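Local coordinates for protein amine oxidase (Emericella nidulans, PDB 3PGB) that probably oxidises primary amines to aldehydes, as a dimeric copper amine oxidase whose active site pairs a copper ion with a topaquinone cofactor, at residues A[168-181]-A[660-673]. Residues are numbered along the deposited sequence; the frame is centred on the assembly and turned at random.
Sequences PYTRKTQGQVRNVE and HPYNSQDIHNPPVD
Arg-171 swings CG away from its backbone N (chi1 167°) and stays extended as far as NE, which carries the guanidinium across to Asp-666 and Asn-669. Arginine suits the place by combining length with several N-H donors, its charge answering the Asp-666 carboxylate. Its NH1 alone serves two acceptors: it forms a salt bridge with Asp-666 OD2 at 2.8 Å, meeting that oxygen from above the carboxylate plane, and a hydrogen bond to Asn-669 O at 2.6 Å. Both acceptors lie near the guanidinium plane, which helps fix its rotation, while the Asn-669 amide lies nearly parallel over one face. A water joins Arg-171 NH2, Asp-666 OD2 and Arg-178 N.

Gln-665 is bent at chi2 (-55°), turning back an amide that can both accept and donate: OE1 accepts from Val-180 N at 2.9 Å, from above the carbonyl plane, and NE2 donates to Ser-664 OG. OE1 also takes a water shared with Asn-179 OD1; Asn-179 ND2 bonds Asn-137 OD1. Gln-665 O receives Arg-178 NE at 2.8 Å. The two methyls of Val-177 pack in different directions, CG1 against Tyr-662 CB and CG2 against Pro-671 CD.

At the other end, the hydroxyl oxygen of Thr-170 accepts almost straight from Asp-673 N (3.0 Å), and Pro-671 O accepts from Arg-171 N. His-660 offers its CD2 edge to the face of Tyr-169, a T-shaped pair with planes at 81°, while its nitrogens bond Asp-148 and Tyr-662 N.

Strand 176-178 pairs with strand 145-152 in a small antiparallel sheet, which the contact joins to the enzyme-domain loop between strands 646-650 and 686-698.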
# COMPACT_ATOMS: atom_id res chain seq x y z
N PRO A 168 20.77 -22.90 -19.67
CA PRO A 168 20.13 -21.92 -18.78
C PRO A 168 20.45 -22.08 -17.28
O PRO A 168 19.75 -21.50 -16.45
CB PRO A 168 18.64 -22.17 -19.04
CG PRO A 168 18.56 -23.63 -19.31
CD PRO A 168 19.89 -24.06 -19.90
N TYR A 169 21.49 -22.84 -16.94
CA TYR A 169 21.91 -22.99 -15.56
C TYR A 169 23.36 -22.54 -15.40
O TYR A 169 24.15 -22.63 -16.34
CB TYR A 169 21.74 -24.44 -15.10
CG TYR A 169 20.43 -25.08 -15.55
CD1 TYR A 169 19.21 -24.45 -15.34
CD2 TYR A 169 20.43 -26.31 -16.18
CE1 TYR A 169 18.02 -25.04 -15.76
CE2 TYR A 169 19.25 -26.90 -16.60
CZ TYR A 169 18.05 -26.27 -16.38
OH TYR A 169 16.89 -26.88 -16.81
N THR A 170 23.70 -22.04 -14.21
CA THR A 170 25.05 -21.53 -13.93
C THR A 170 26.00 -22.68 -13.59
O THR A 170 27.17 -22.67 -13.97
CB THR A 170 25.05 -20.46 -12.81
OG1 THR A 170 24.78 -21.06 -11.54
CG2 THR A 170 23.99 -19.40 -13.08
N ARG A 171 25.49 -23.67 -12.87
CA ARG A 171 26.17 -24.96 -12.71
C ARG A 171 26.23 -25.66 -14.07
O ARG A 171 25.22 -25.78 -14.76
CB ARG A 171 25.43 -25.83 -11.70
CG ARG A 171 25.85 -27.29 -11.66
CD ARG A 171 25.46 -27.94 -10.33
NE ARG A 171 25.61 -29.39 -10.34
CZ ARG A 171 25.58 -30.16 -9.25
NH1 ARG A 171 25.40 -29.63 -8.04
NH2 ARG A 171 25.72 -31.48 -9.36
N LYS A 172 27.42 -26.11 -14.45
CA LYS A 172 27.61 -26.77 -15.74
C LYS A 172 27.93 -28.25 -15.51
O LYS A 172 29.08 -28.66 -15.50
CB LYS A 172 28.71 -26.07 -16.54
CG LYS A 172 28.44 -24.58 -16.80
CD LYS A 172 27.21 -24.35 -17.66
CE LYS A 172 27.06 -22.88 -18.03
NZ LYS A 172 25.71 -22.54 -18.59
N THR A 173 26.87 -29.04 -15.34
CA THR A 173 26.97 -30.46 -14.99
C THR A 173 25.98 -31.29 -15.83
O THR A 173 25.33 -32.21 -15.34
CB THR A 173 26.81 -30.61 -13.45
OG1 THR A 173 28.09 -30.49 -12.83
CG2 THR A 173 26.21 -31.94 -13.04
N GLN A 174 25.90 -30.96 -17.12
CA GLN A 174 25.00 -31.64 -18.07
C GLN A 174 23.54 -31.72 -17.57
O GLN A 174 22.84 -32.69 -17.86
CB GLN A 174 25.54 -33.04 -18.42
CG GLN A 174 26.90 -33.04 -19.13
CD GLN A 174 27.48 -34.45 -19.34
OE1 GLN A 174 27.09 -35.42 -18.68
NE2 GLN A 174 28.43 -34.56 -20.28
N GLY A 175 23.10 -30.69 -16.84
CA GLY A 175 21.74 -30.62 -16.33
C GLY A 175 21.42 -31.56 -15.17
O GLY A 175 20.25 -31.79 -14.86
N GLN A 176 22.45 -32.09 -14.52
CA GLN A 176 22.25 -33.08 -13.46
C GLN A 176 22.52 -32.49 -12.08
O GLN A 176 23.47 -31.73 -11.89
CB GLN A 176 23.16 -34.28 -13.68
CG GLN A 176 22.90 -35.02 -14.99
CD GLN A 176 23.90 -36.14 -15.22
OE1 GLN A 176 24.88 -36.27 -14.48
NE2 GLN A 176 23.66 -36.94 -16.24
N VAL A 177 21.67 -32.85 -11.13
CA VAL A 177 21.86 -32.48 -9.74
C VAL A 177 21.38 -33.66 -8.90
O VAL A 177 20.45 -34.36 -9.30
CB VAL A 177 21.10 -31.19 -9.38
CG1 VAL A 177 19.60 -31.38 -9.53
CG2 VAL A 177 21.44 -30.73 -7.97
N ARG A 178 22.01 -33.89 -7.76
CA ARG A 178 21.66 -35.04 -6.94
C ARG A 178 20.23 -34.94 -6.44
O ARG A 178 19.66 -33.85 -6.36
CB ARG A 178 22.61 -35.18 -5.75
CG ARG A 178 22.51 -34.06 -4.73
CD ARG A 178 23.43 -34.33 -3.58
NE ARG A 178 23.40 -33.26 -2.59
CZ ARG A 178 24.14 -33.25 -1.48
NH1 ARG A 178 24.97 -34.25 -1.20
NH2 ARG A 178 24.05 -32.23 -0.64
N ASN A 179 19.65 -36.09 -6.12
CA ASN A 179 18.35 -36.16 -5.48
C ASN A 179 18.59 -36.51 -4.02
O ASN A 179 18.95 -37.64 -3.69
CB ASN A 179 17.46 -37.21 -6.17
CG ASN A 179 16.07 -37.30 -5.57
OD1 ASN A 179 15.80 -36.79 -4.48
ND2 ASN A 179 15.17 -37.97 -6.29
N VAL A 180 18.41 -35.52 -3.15
CA VAL A 180 18.79 -35.65 -1.74
C VAL A 180 17.71 -36.34 -0.89
O VAL A 180 17.95 -36.67 0.28
CB VAL A 180 19.16 -34.26 -1.13
CG1 VAL A 180 17.92 -33.54 -0.57
CG2 VAL A 180 20.21 -34.41 -0.06
N GLU A 181 16.52 -36.56 -1.47
CA GLU A 181 15.44 -37.29 -0.80
C GLU A 181 14.88 -38.41 -1.68
O GLU A 181 13.71 -38.38 -2.05
CB GLU A 181 14.32 -36.33 -0.39
CG GLU A 181 14.79 -35.23 0.56
CD GLU A 181 13.65 -34.60 1.36
OE1 GLU A 181 13.45 -33.38 1.23
OE2 GLU A 181 12.97 -35.34 2.11
N HIS A 660 16.30 -22.31 -9.55
CA HIS A 660 16.02 -23.64 -10.07
C HIS A 660 15.34 -24.41 -8.95
O HIS A 660 15.71 -24.25 -7.78
CB HIS A 660 17.32 -24.33 -10.45
CG HIS A 660 17.13 -25.62 -11.17
ND1 HIS A 660 16.76 -26.78 -10.53
CD2 HIS A 660 17.28 -25.95 -12.48
CE1 HIS A 660 16.68 -27.77 -11.40
NE2 HIS A 660 16.99 -27.28 -12.60
N PRO A 661 14.33 -25.24 -9.29
CA PRO A 661 13.57 -25.96 -8.27
C PRO A 661 14.39 -26.82 -7.32
O PRO A 661 14.03 -26.95 -6.15
CB PRO A 661 12.64 -26.86 -9.10
CG PRO A 661 12.50 -26.19 -10.37
CD PRO A 661 13.81 -25.52 -10.65
N TYR A 662 15.48 -27.41 -7.82
CA TYR A 662 16.31 -28.31 -7.02
C TYR A 662 17.59 -27.65 -6.51
O TYR A 662 18.57 -28.35 -6.24
CB TYR A 662 16.66 -29.58 -7.83
CG TYR A 662 15.48 -30.27 -8.47
CD1 TYR A 662 14.29 -30.44 -7.78
CD2 TYR A 662 15.57 -30.77 -9.76
CE1 TYR A 662 13.20 -31.07 -8.38
CE2 TYR A 662 14.49 -31.40 -10.36
CZ TYR A 662 13.31 -31.55 -9.67
OH TYR A 662 12.25 -32.18 -10.27
N ASN A 663 17.59 -26.32 -6.38
CA ASN A 663 18.68 -25.65 -5.64
C ASN A 663 18.79 -26.24 -4.23
O ASN A 663 19.88 -26.39 -3.69
CB ASN A 663 18.45 -24.12 -5.56
CG ASN A 663 18.87 -23.37 -6.84
OD1 ASN A 663 19.28 -23.95 -7.84
ND2 ASN A 663 18.75 -22.05 -6.80
N SER A 664 17.65 -26.58 -3.64
CA SER A 664 17.58 -27.21 -2.31
C SER A 664 18.28 -28.57 -2.21
O SER A 664 18.57 -29.04 -1.11
CB SER A 664 16.12 -27.42 -1.93
OG SER A 664 15.49 -28.31 -2.84
N GLN A 665 18.52 -29.22 -3.34
CA GLN A 665 19.12 -30.55 -3.35
C GLN A 665 20.63 -30.49 -3.20
O GLN A 665 21.25 -31.47 -2.79
CB GLN A 665 18.75 -31.31 -4.64
CG GLN A 665 17.25 -31.47 -4.85
CD GLN A 665 16.56 -32.12 -3.67
OE1 GLN A 665 16.51 -33.35 -3.56
NE2 GLN A 665 16.01 -31.29 -2.77
N ASP A 666 21.22 -29.33 -3.51
CA ASP A 666 22.67 -29.15 -3.43
C ASP A 666 23.00 -27.68 -3.13
O ASP A 666 23.44 -26.93 -4.00
CB ASP A 666 23.31 -29.63 -4.73
CG ASP A 666 24.79 -29.92 -4.60
OD1 ASP A 666 25.43 -29.38 -3.67
OD2 ASP A 666 25.32 -30.69 -5.43
N ILE A 667 22.78 -27.29 -1.88
CA ILE A 667 22.88 -25.89 -1.49
C ILE A 667 24.30 -25.32 -1.60
O ILE A 667 24.48 -24.11 -1.70
CB ILE A 667 22.29 -25.63 -0.08
CG1 ILE A 667 23.16 -26.26 1.02
CG2 ILE A 667 20.85 -26.17 0.00
CD1 ILE A 667 22.48 -26.28 2.39
N HIS A 668 25.30 -26.20 -1.59
CA HIS A 668 26.69 -25.78 -1.78
C HIS A 668 27.08 -25.68 -3.26
O HIS A 668 28.09 -25.05 -3.58
CB HIS A 668 27.63 -26.73 -1.04
CG HIS A 668 27.58 -26.59 0.45
ND1 HIS A 668 28.24 -25.59 1.13
CD2 HIS A 668 26.92 -27.31 1.39
CE1 HIS A 668 28.00 -25.71 2.42
NE2 HIS A 668 27.21 -26.75 2.61
N ASN A 669 26.30 -26.29 -4.14
CA ASN A 669 26.50 -26.17 -5.59
C ASN A 669 25.15 -26.29 -6.33
O ASN A 669 24.87 -27.31 -6.95
CB ASN A 669 27.51 -27.23 -6.06
CG ASN A 669 27.86 -27.10 -7.54
OD1 ASN A 669 28.26 -28.08 -8.18
ND2 ASN A 669 27.71 -25.91 -8.09
N PRO A 670 24.31 -25.25 -6.23
CA PRO A 670 22.98 -25.27 -6.85
C PRO A 670 23.03 -25.07 -8.37
O PRO A 670 23.94 -24.39 -8.86
CB PRO A 670 22.28 -24.08 -6.20
CG PRO A 670 23.36 -23.15 -5.85
CD PRO A 670 24.53 -24.01 -5.47
N PRO A 671 22.07 -25.65 -9.11
CA PRO A 671 21.96 -25.42 -10.55
C PRO A 671 22.05 -23.95 -10.94
O PRO A 671 22.87 -23.59 -11.80
CB PRO A 671 20.59 -26.01 -10.90
CG PRO A 671 20.45 -27.14 -9.96
CD PRO A 671 21.13 -26.70 -8.67
N VAL A 672 21.24 -23.11 -10.31
CA VAL A 672 21.32 -21.67 -10.51
C VAL A 672 21.78 -20.99 -9.22
O VAL A 672 21.07 -20.99 -8.21
CB VAL A 672 19.98 -21.06 -10.97
CG1 VAL A 672 20.14 -19.57 -11.26
CG2 VAL A 672 19.47 -21.78 -12.21
N ASP A 673 22.99 -20.45 -9.27
CA ASP A 673 23.55 -19.64 -8.22
C ASP A 673 23.47 -18.20 -8.70
O ASP A 673 24.29 -17.75 -9.52
CB ASP A 673 24.99 -20.08 -7.97
CG ASP A 673 25.68 -19.29 -6.87
OD1 ASP A 673 25.35 -18.10 -6.69
OD2 ASP A 673 26.57 -19.88 -6.21
O HOH W 1 24.88 -32.79 -7.22
O HOH W 2 14.15 -34.55 -3.77
O HOH W 3 14.77 -31.68 -0.42